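Local coordinates for ABC transporter substrate-binding protein (Staphylococcus aureus subsp. aureus NCTC 8325, PDB 3UN6), which probably serves as the ligand-binding component of an ABC-type import system and is seen with zinc bound, at residues Ala48-Tyr60 / Phe240-Asn252. Sequence-based numbering, arbitrary orientation.
Sequences ANLMMTKKLLSQY and FVQDYKKSGFKMN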
ATOM      1  N   ALA A  48      -5.156   4.202   5.305  1.00 23.50           N
ATOM      2  CA  ALA A  48      -6.227   4.990   5.910  1.00 23.17           C
ATOM      3  C   ALA A  48      -7.109   4.220   6.898  1.00 24.13           C
ATOM      4  O   ALA A  48      -7.711   4.833   7.772  1.00 23.22           O
ATOM      5  CB  ALA A  48      -7.091   5.613   4.820  1.00 23.31           C
ATOM      6  N   ASN A  49      -7.186   2.895   6.773  1.00 22.70           N
ATOM      7  CA  ASN A  49      -7.974   2.118   7.735  1.00 24.13           C
ATOM      8  C   ASN A  49      -7.353   2.188   9.141  1.00 24.29           C
ATOM      9  O   ASN A  49      -8.043   2.000  10.113  1.00 25.16           O
ATOM     10  CB  ASN A  49      -8.165   0.657   7.315  1.00 24.40           C
ATOM     11  CG  ASN A  49      -9.295  -0.017   8.084  1.00 23.05           C
ATOM     12  OD1 ASN A  49     -10.373   0.540   8.228  1.00 26.12           O
ATOM     13  ND2 ASN A  49      -9.040  -1.201   8.591  1.00 23.82           N
ATOM     14  N   LEU A  50      -6.056   2.460   9.239  1.00 26.10           N
ATOM     15  CA  LEU A  50      -5.423   2.661  10.551  1.00 26.74           C
ATOM     16  C   LEU A  50      -5.966   3.935  11.219  1.00 28.17           C
ATOM     17  O   LEU A  50      -6.140   3.965  12.447  1.00 29.13           O
ATOM     18  CB  LEU A  50      -3.900   2.767  10.430  1.00 25.92           C
ATOM     19  CG  LEU A  50      -3.144   1.480  10.136  1.00 25.95           C
ATOM     20  CD1 LEU A  50      -1.673   1.803   9.923  1.00 30.51           C
ATOM     21  CD2 LEU A  50      -3.335   0.497  11.274  1.00 29.51           C
HETATM   22  N   MSE A  51      -6.229   4.975  10.411  1.00 28.44           N
HETATM   23  CA  MSE A  51      -6.765   6.243  10.924  1.00 29.87           C
HETATM   24  C   MSE A  51      -8.176   5.975  11.457  1.00 28.36           C
HETATM   25  O   MSE A  51      -8.566   6.441  12.540  1.00 27.09           O
HETATM   26  CB  MSE A  51      -6.858   7.319   9.828  1.00 31.09           C
HETATM   27  CG  MSE A  51      -5.644   7.548   8.862  1.00 35.69           C
HETATM   28 SE   MSE A  51      -3.914   7.987   9.618  1.00 48.60          SE
HETATM   29  CE  MSE A  51      -3.197   6.164   9.876  1.00 40.67           C
HETATM   30  N   MSE A  52      -8.962   5.228  10.685  1.00 26.60           N
HETATM   31  CA  MSE A  52     -10.309   4.887  11.127  1.00 26.87           C
HETATM   32  C   MSE A  52     -10.255   4.088  12.429  1.00 26.63           C
HETATM   33  O   MSE A  52     -11.056   4.343  13.347  1.00 28.37           O
HETATM   34  CB  MSE A  52     -11.058   4.091  10.066  1.00 26.12           C
HETATM   35  CG  MSE A  52     -12.423   3.744  10.472  1.00 30.15           C
HETATM   36 SE   MSE A  52     -13.599   5.345  10.637  1.00 42.41          SE
HETATM   37  CE  MSE A  52     -14.856   4.581  11.879  1.00 42.78           C
ATOM     38  N   THR A  53      -9.319   3.138  12.517  1.00 24.79           N
ATOM     39  CA  THR A  53      -9.170   2.302  13.719  1.00 25.92           C
ATOM     40  C   THR A  53      -8.930   3.179  14.943  1.00 25.87           C
ATOM     41  O   THR A  53      -9.551   2.989  15.986  1.00 26.18           O
ATOM     42  CB  THR A  53      -8.037   1.267  13.548  1.00 24.81           C
ATOM     43  OG1 THR A  53      -8.304   0.476  12.382  1.00 24.65           O
ATOM     44  CG2 THR A  53      -7.928   0.361  14.765  1.00 26.39           C
ATOM     45  N   LYS A  54      -8.027   4.140  14.787  1.00 25.66           N
ATOM     46  CA  LYS A  54      -7.707   5.129  15.796  1.00 28.23           C
ATOM     47  C   LYS A  54      -8.963   5.909  16.214  1.00 30.02           C
ATOM     48  O   LYS A  54      -9.223   6.078  17.405  1.00 32.07           O
ATOM     49  CB  LYS A  54      -6.648   6.087  15.228  1.00 29.19           C
ATOM     50  CG  LYS A  54      -6.169   7.188  16.146  1.00 32.54           C
ATOM     51  CD  LYS A  54      -5.455   6.648  17.325  1.00 35.50           C
ATOM     52  CE  LYS A  54      -4.842   7.769  18.108  1.00 36.53           C
ATOM     53  NZ  LYS A  54      -4.314   7.260  19.382  1.00 38.64           N
ATOM     54  N   LYS A  55      -9.770   6.340  15.245  1.00 29.09           N
ATOM     55  CA  LYS A  55     -10.969   7.086  15.572  1.00 30.29           C
ATOM     56  C   LYS A  55     -11.958   6.207  16.349  1.00 31.18           C
ATOM     57  O   LYS A  55     -12.562   6.644  17.324  1.00 31.66           O
ATOM     58  CB  LYS A  55     -11.641   7.645  14.329  1.00 31.10           C
ATOM     59  CG  LYS A  55     -12.851   8.499  14.679  1.00 35.47           C
ATOM     60  CD  LYS A  55     -13.632   8.969  13.465  1.00 39.13           C
ATOM     61  CE  LYS A  55     -14.846   9.813  13.918  1.00 42.33           C
ATOM     62  NZ  LYS A  55     -15.748  10.155  12.790  1.00 45.87           N
ATOM     63  N   LEU A  56     -12.121   4.967  15.912  1.00 30.04           N
ATOM     64  CA  LEU A  56     -13.018   4.040  16.593  1.00 31.95           C
ATOM     65  C   LEU A  56     -12.563   3.774  18.047  1.00 32.05           C
ATOM     66  O   LEU A  56     -13.377   3.783  18.980  1.00 32.21           O
ATOM     67  CB  LEU A  56     -13.106   2.755  15.769  1.00 30.70           C
ATOM     68  CG  LEU A  56     -13.927   1.551  16.205  1.00 35.21           C
ATOM     69  CD1 LEU A  56     -15.332   1.914  16.689  1.00 41.18           C
ATOM     70  CD2 LEU A  56     -13.982   0.586  15.017  1.00 37.14           C
ATOM     71  N   LEU A  57     -11.265   3.553  18.230  1.00 31.56           N
ATOM     72  CA  LEU A  57     -10.702   3.283  19.555  1.00 33.14           C
ATOM     73  C   LEU A  57     -10.963   4.445  20.524  1.00 35.60           C
ATOM     74  O   LEU A  57     -11.169   4.218  21.711  1.00 38.32           O
ATOM     75  CB  LEU A  57      -9.203   2.981  19.455  1.00 31.56           C
ATOM     76  CG  LEU A  57      -8.447   2.494  20.691  1.00 32.55           C
ATOM     77  CD1 LEU A  57      -8.947   1.125  21.200  1.00 29.09           C
ATOM     78  CD2 LEU A  57      -6.991   2.409  20.350  1.00 27.17           C
ATOM     79  N   SER A  58     -10.964   5.673  20.015  0.50 36.16           N
ATOM     80  CA  SER A  58     -11.224   6.849  20.847  0.50 38.61           C
ATOM     81  C   SER A  58     -12.664   6.886  21.374  0.50 40.89           C
ATOM     82  O   SER A  58     -12.945   7.565  22.351  0.50 42.69           O
ATOM     83  CB  SER A  58     -10.952   8.127  20.059  0.50 38.33           C
ATOM     84  OG  SER A  58      -9.635   8.129  19.543  0.50 37.39           O
ATOM     85  N   GLN A  59     -13.563   6.151  20.723  1.00 41.82           N
ATOM     86  CA  GLN A  59     -14.965   6.112  21.127  1.00 45.04           C
ATOM     87  C   GLN A  59     -15.278   5.159  22.284  1.00 47.53           C
ATOM     88  O   GLN A  59     -16.386   5.196  22.793  1.00 49.69           O
ATOM     89  CB  GLN A  59     -15.852   5.824  19.915  1.00 45.28           C
ATOM     90  CG  GLN A  59     -15.866   7.000  18.935  1.00 48.17           C
ATOM     91  CD  GLN A  59     -16.576   6.702  17.632  1.00 53.49           C
ATOM     92  OE1 GLN A  59     -16.671   5.550  17.206  1.00 58.31           O
ATOM     93  NE2 GLN A  59     -17.063   7.748  16.975  1.00 57.35           N
ATOM     94  N   TYR A  60     -14.329   4.321  22.710  1.00 48.55           N
ATOM     95  CA  TYR A  60     -14.561   3.444  23.867  1.00 50.88           C
ATOM     96  C   TYR A  60     -14.295   4.213  25.151  1.00 53.16           C
ATOM     97  O   TYR A  60     -13.377   5.051  25.200  1.00 51.36           O
ATOM     98  CB  TYR A  60     -13.646   2.209  23.879  1.00 50.42           C
ATOM     99  CG  TYR A  60     -13.777   1.303  22.678  1.00 51.56           C
ATOM    100  CD1 TYR A  60     -14.994   0.721  22.354  1.00 53.67           C
ATOM    101  CD2 TYR A  60     -12.666   0.992  21.889  1.00 50.40           C
ATOM    102  CE1 TYR A  60     -15.116  -0.114  21.258  1.00 54.69           C
ATOM    103  CE2 TYR A  60     -12.778   0.151  20.804  1.00 49.20           C
ATOM    104  CZ  TYR A  60     -14.006  -0.395  20.488  1.00 51.98           C
ATOM    105  OH  TYR A  60     -14.126  -1.226  19.398  1.00 53.26           O
ATOM    106  N   PHE A 240      -6.912  -5.281  18.758  1.00 28.73           N
ATOM    107  CA  PHE A 240      -6.510  -4.354  17.695  1.00 28.07           C
ATOM    108  C   PHE A 240      -7.015  -4.773  16.281  1.00 27.14           C
ATOM    109  O   PHE A 240      -7.626  -3.977  15.565  1.00 24.76           O
ATOM    110  CB  PHE A 240      -4.989  -4.143  17.746  1.00 27.44           C
ATOM    111  CG  PHE A 240      -4.459  -3.402  16.585  1.00 25.96           C
ATOM    112  CD1 PHE A 240      -4.958  -2.145  16.275  1.00 27.50           C
ATOM    113  CD2 PHE A 240      -3.473  -3.949  15.793  1.00 27.23           C
ATOM    114  CE1 PHE A 240      -4.500  -1.443  15.194  1.00 27.10           C
ATOM    115  CE2 PHE A 240      -2.993  -3.251  14.707  1.00 28.45           C
ATOM    116  CZ  PHE A 240      -3.522  -1.975  14.409  1.00 27.87           C
ATOM    117  N   VAL A 241      -6.802  -6.031  15.913  1.00 27.22           N
ATOM    118  CA  VAL A 241      -7.250  -6.530  14.605  1.00 26.41           C
ATOM    119  C   VAL A 241      -8.776  -6.483  14.494  1.00 27.32           C
ATOM    120  O   VAL A 241      -9.328  -6.263  13.418  1.00 26.34           O
ATOM    121  CB  VAL A 241      -6.764  -7.968  14.366  1.00 27.23           C
ATOM    122  CG1 VAL A 241      -7.478  -8.594  13.166  1.00 24.15           C
ATOM    123  CG2 VAL A 241      -5.266  -7.968  14.183  1.00 29.13           C
ATOM    124  N   GLN A 242      -9.437  -6.695  15.619  1.00 27.69           N
ATOM    125  CA  GLN A 242     -10.899  -6.623  15.694  1.00 28.64           C
ATOM    126  C   GLN A 242     -11.405  -5.189  15.415  1.00 27.60           C
ATOM    127  O   GLN A 242     -12.369  -5.005  14.694  1.00 26.07           O
ATOM    128  CB  GLN A 242     -11.364  -7.071  17.070  1.00 29.66           C
ATOM    129  CG  GLN A 242     -12.864  -6.839  17.331  1.00 35.92           C
ATOM    130  CD  GLN A 242     -13.754  -7.841  16.644  1.00 40.92           C
ATOM    131  OE1 GLN A 242     -13.921  -8.980  17.124  1.00 42.61           O
ATOM    132  NE2 GLN A 242     -14.385  -7.417  15.542  1.00 42.95           N
ATOM    133  N   ASP A 243     -10.755  -4.185  16.006  1.00 25.73           N
ATOM    134  CA  ASP A 243     -11.119  -2.809  15.762  1.00 25.91           C
ATOM    135  C   ASP A 243     -10.807  -2.474  14.315  1.00 24.47           C
ATOM    136  O   ASP A 243     -11.567  -1.792  13.652  1.00 24.82           O
ATOM    137  CB  ASP A 243     -10.385  -1.882  16.724  1.00 25.94           C
ATOM    138  CG  ASP A 243     -10.820  -2.094  18.150  1.00 31.14           C
ATOM    139  OD1 ASP A 243     -11.944  -2.635  18.332  1.00 31.00           O
ATOM    140  OD2 ASP A 243     -10.062  -1.724  19.067  1.00 32.11           O
ATOM    141  N   TYR A 244      -9.685  -2.983  13.840  1.00 23.92           N
ATOM    142  CA  TYR A 244      -9.266  -2.811  12.459  1.00 23.97           C
ATOM    143  C   TYR A 244     -10.301  -3.414  11.495  1.00 23.52           C
ATOM    144  O   TYR A 244     -10.617  -2.815  10.472  1.00 23.23           O
ATOM    145  CB  TYR A 244      -7.877  -3.452  12.281  1.00 23.41           C
ATOM    146  CG  TYR A 244      -7.219  -3.229  10.931  1.00 22.03           C
ATOM    147  CD1 TYR A 244      -6.371  -2.159  10.730  1.00 20.56           C
ATOM    148  CD2 TYR A 244      -7.431  -4.115   9.875  1.00 20.46           C
ATOM    149  CE1 TYR A 244      -5.766  -1.944   9.507  1.00 24.37           C
ATOM    150  CE2 TYR A 244      -6.819  -3.922   8.656  1.00 22.43           C
ATOM    151  CZ  TYR A 244      -5.993  -2.821   8.477  1.00 22.63           C
ATOM    152  OH  TYR A 244      -5.378  -2.612   7.263  1.00 27.04           O
ATOM    153  N   LYS A 245     -10.840  -4.589  11.835  1.00 24.62           N
ATOM    154  CA  LYS A 245     -11.822  -5.270  10.983  1.00 24.75           C
ATOM    155  C   LYS A 245     -13.127  -4.463  10.897  1.00 25.83           C
ATOM    156  O   LYS A 245     -13.646  -4.222   9.807  1.00 25.28           O
ATOM    157  CB  LYS A 245     -12.062  -6.684  11.492  1.00 25.57           C
ATOM    158  CG  LYS A 245     -13.067  -7.472  10.685  1.00 27.45           C
ATOM    159  CD  LYS A 245     -12.987  -8.936  11.040  1.00 28.54           C
ATOM    160  CE  LYS A 245     -13.961  -9.759  10.209  1.00 29.79           C
ATOM    161  NZ  LYS A 245     -13.829 -11.205  10.537  1.00 29.89           N
ATOM    162  N   LYS A 246     -13.638  -4.038  12.054  1.00 28.13           N
ATOM    163  CA  LYS A 246     -14.832  -3.204  12.116  1.00 29.53           C
ATOM    164  C   LYS A 246     -14.632  -1.933  11.269  1.00 28.50           C
ATOM    165  O   LYS A 246     -15.519  -1.538  10.488  1.00 24.58           O
ATOM    166  CB  LYS A 246     -15.130  -2.803  13.565  1.00 31.69           C
ATOM    167  CG  LYS A 246     -15.396  -3.952  14.543  1.00 37.80           C
ATOM    168  CD  LYS A 246     -15.716  -3.413  15.951  1.00 45.26           C
ATOM    169  CE  LYS A 246     -15.924  -4.525  16.989  1.00 48.25           C
ATOM    170  NZ  LYS A 246     -17.018  -5.465  16.636  1.00 50.67           N
ATOM    171  N   SER A 247     -13.452  -1.310  11.418  1.00 25.87           N
ATOM    172  CA  SER A 247     -13.120  -0.072  10.704  1.00 26.43           C
ATOM    173  C   SER A 247     -13.154  -0.253   9.196  1.00 26.21           C
ATOM    174  O   SER A 247     -13.622   0.627   8.460  1.00 24.31           O
ATOM    175  CB  SER A 247     -11.739   0.444  11.127  1.00 24.37           C
ATOM    176  OG  SER A 247     -11.759   0.843  12.488  1.00 27.36           O
ATOM    177  N   GLY A 248     -12.679  -1.410   8.754  1.00 25.97           N
ATOM    178  CA  GLY A 248     -12.629  -1.746   7.342  1.00 25.87           C
ATOM    179  C   GLY A 248     -13.976  -1.673   6.669  1.00 26.57           C
ATOM    180  O   GLY A 248     -14.075  -1.230   5.527  1.00 26.83           O
ATOM    181  N   PHE A 249     -15.009  -2.084   7.381  1.00 28.20           N
ATOM    182  CA  PHE A 249     -16.375  -2.020   6.853  1.00 30.66           C
ATOM    183  C   PHE A 249     -16.954  -0.610   6.952  1.00 32.00           C
ATOM    184  O   PHE A 249     -17.673  -0.184   6.060  1.00 33.06           O
ATOM    185  CB  PHE A 249     -17.260  -3.059   7.524  1.00 31.23           C
ATOM    186  CG  PHE A 249     -16.881  -4.477   7.167  1.00 31.64           C
ATOM    187  CD1 PHE A 249     -17.281  -5.025   5.963  1.00 35.13           C
ATOM    188  CD2 PHE A 249     -16.106  -5.247   8.024  1.00 33.18           C
ATOM    189  CE1 PHE A 249     -16.924  -6.331   5.612  1.00 36.71           C
ATOM    190  CE2 PHE A 249     -15.737  -6.549   7.689  1.00 34.57           C
ATOM    191  CZ  PHE A 249     -16.151  -7.094   6.475  1.00 36.98           C
ATOM    192  N   LYS A 250     -16.643   0.114   8.021  1.00 32.85           N
ATOM    193  CA  LYS A 250     -17.054   1.531   8.124  1.00 35.20           C
ATOM    194  C   LYS A 250     -16.536   2.351   6.924  1.00 35.46           C
ATOM    195  O   LYS A 250     -17.202   3.273   6.441  1.00 34.25           O
ATOM    196  CB  LYS A 250     -16.488   2.172   9.402  1.00 35.71           C
ATOM    197  CG  LYS A 250     -17.367   2.175  10.608  1.00 41.50           C
ATOM    198  CD  LYS A 250     -18.555   3.127  10.410  1.00 48.24           C
ATOM    199  CE  LYS A 250     -19.259   3.420  11.715  1.00 53.42           C
ATOM    200  NZ  LYS A 250     -19.581   2.171  12.461  1.00 57.83           N
HETATM  201  N   MSE A 251     -15.344   1.987   6.460  1.00 34.13           N
HETATM  202  CA  MSE A 251     -14.649   2.683   5.372  1.00 35.21           C
HETATM  203  C   MSE A 251     -15.220   2.457   3.984  1.00 37.01           C
HETATM  204  O   MSE A 251     -14.753   3.073   3.019  1.00 38.09           O
HETATM  205  CB  MSE A 251     -13.176   2.331   5.395  1.00 33.15           C
HETATM  206  CG  MSE A 251     -12.423   2.907   6.592  1.00 35.48           C
HETATM  207 SE   MSE A 251     -12.074   4.857   6.469  1.00 34.86          SE
HETATM  208  CE  MSE A 251     -10.639   4.855   5.165  1.00 32.77           C
ATOM    209  N   ASN A 252     -16.197   1.566   3.868  1.00 39.71           N
ATOM    210  CA  ASN A 252     -16.900   1.370   2.602  1.00 42.28           C
ATOM    211  C   ASN A 252     -17.707   2.612   2.276  1.00 44.42           C
ATOM    212  O   ASN A 252     -17.839   3.000   1.113  1.00 45.03           O
ATOM    213  CB  ASN A 252     -17.850   0.172   2.668  1.00 43.09           C
ATOM    214  CG  ASN A 252     -17.137  -1.147   2.489  1.00 43.26           C
ATOM    215  OD1 ASN A 252     -16.130  -1.233   1.779  1.00 46.04           O
ATOM    216  ND2 ASN A 252     -17.691  -2.203   3.084  1.00 47.63           N
TER
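Helix 48-58 and the C-terminal part of helix 234-250 (residues 240-250) pack as a buried, knobs-into-holes pair within the periplasmic-binding-protein fold, where Leu-50 and Phe-240 also reach strands 36-41 and 66-71 of the five-stranded mixed sheet. The axes of these two segments approach to 8.5 Å with 110° between their directions, and the helices interlock reciprocally: Thr-53 sits among Phe-240, Asp-243, Tyr-244 and Ser-247, while Ser-247 fits among Asn-49, Met-52, Thr-53 and Leu-56. Packing is tight there, Ser-247 CB lying 3.4 Å from Met-52 CG. Both knobs turn their hydroxyls back on their own helix, Thr-53 OG1 to Asn-49 O and Ser-247 OG to Asp-243 O. With CG swung anti to the backbone N (chi1 -163°), Asn-49 sends its amide across to Tyr-244. ND2 donates to Tyr-244 O at 2.9 Å, on the other face of that carbonyl's plane from the helical donor Gly-248 N, and also stands 3.2 Å above the centre of the Tyr-244 ring, whose OH bonds to Leu-112 O. Toward the zinc site, which includes His-46, Met-251 CE closes on Ala-48 CB. Near the other end, Asp-243 takes two tyrosine hydroxyls: Tyr-65 at OD2, and Tyr-60 OH at OD1, 2.8 Å away and above the carboxylate plane.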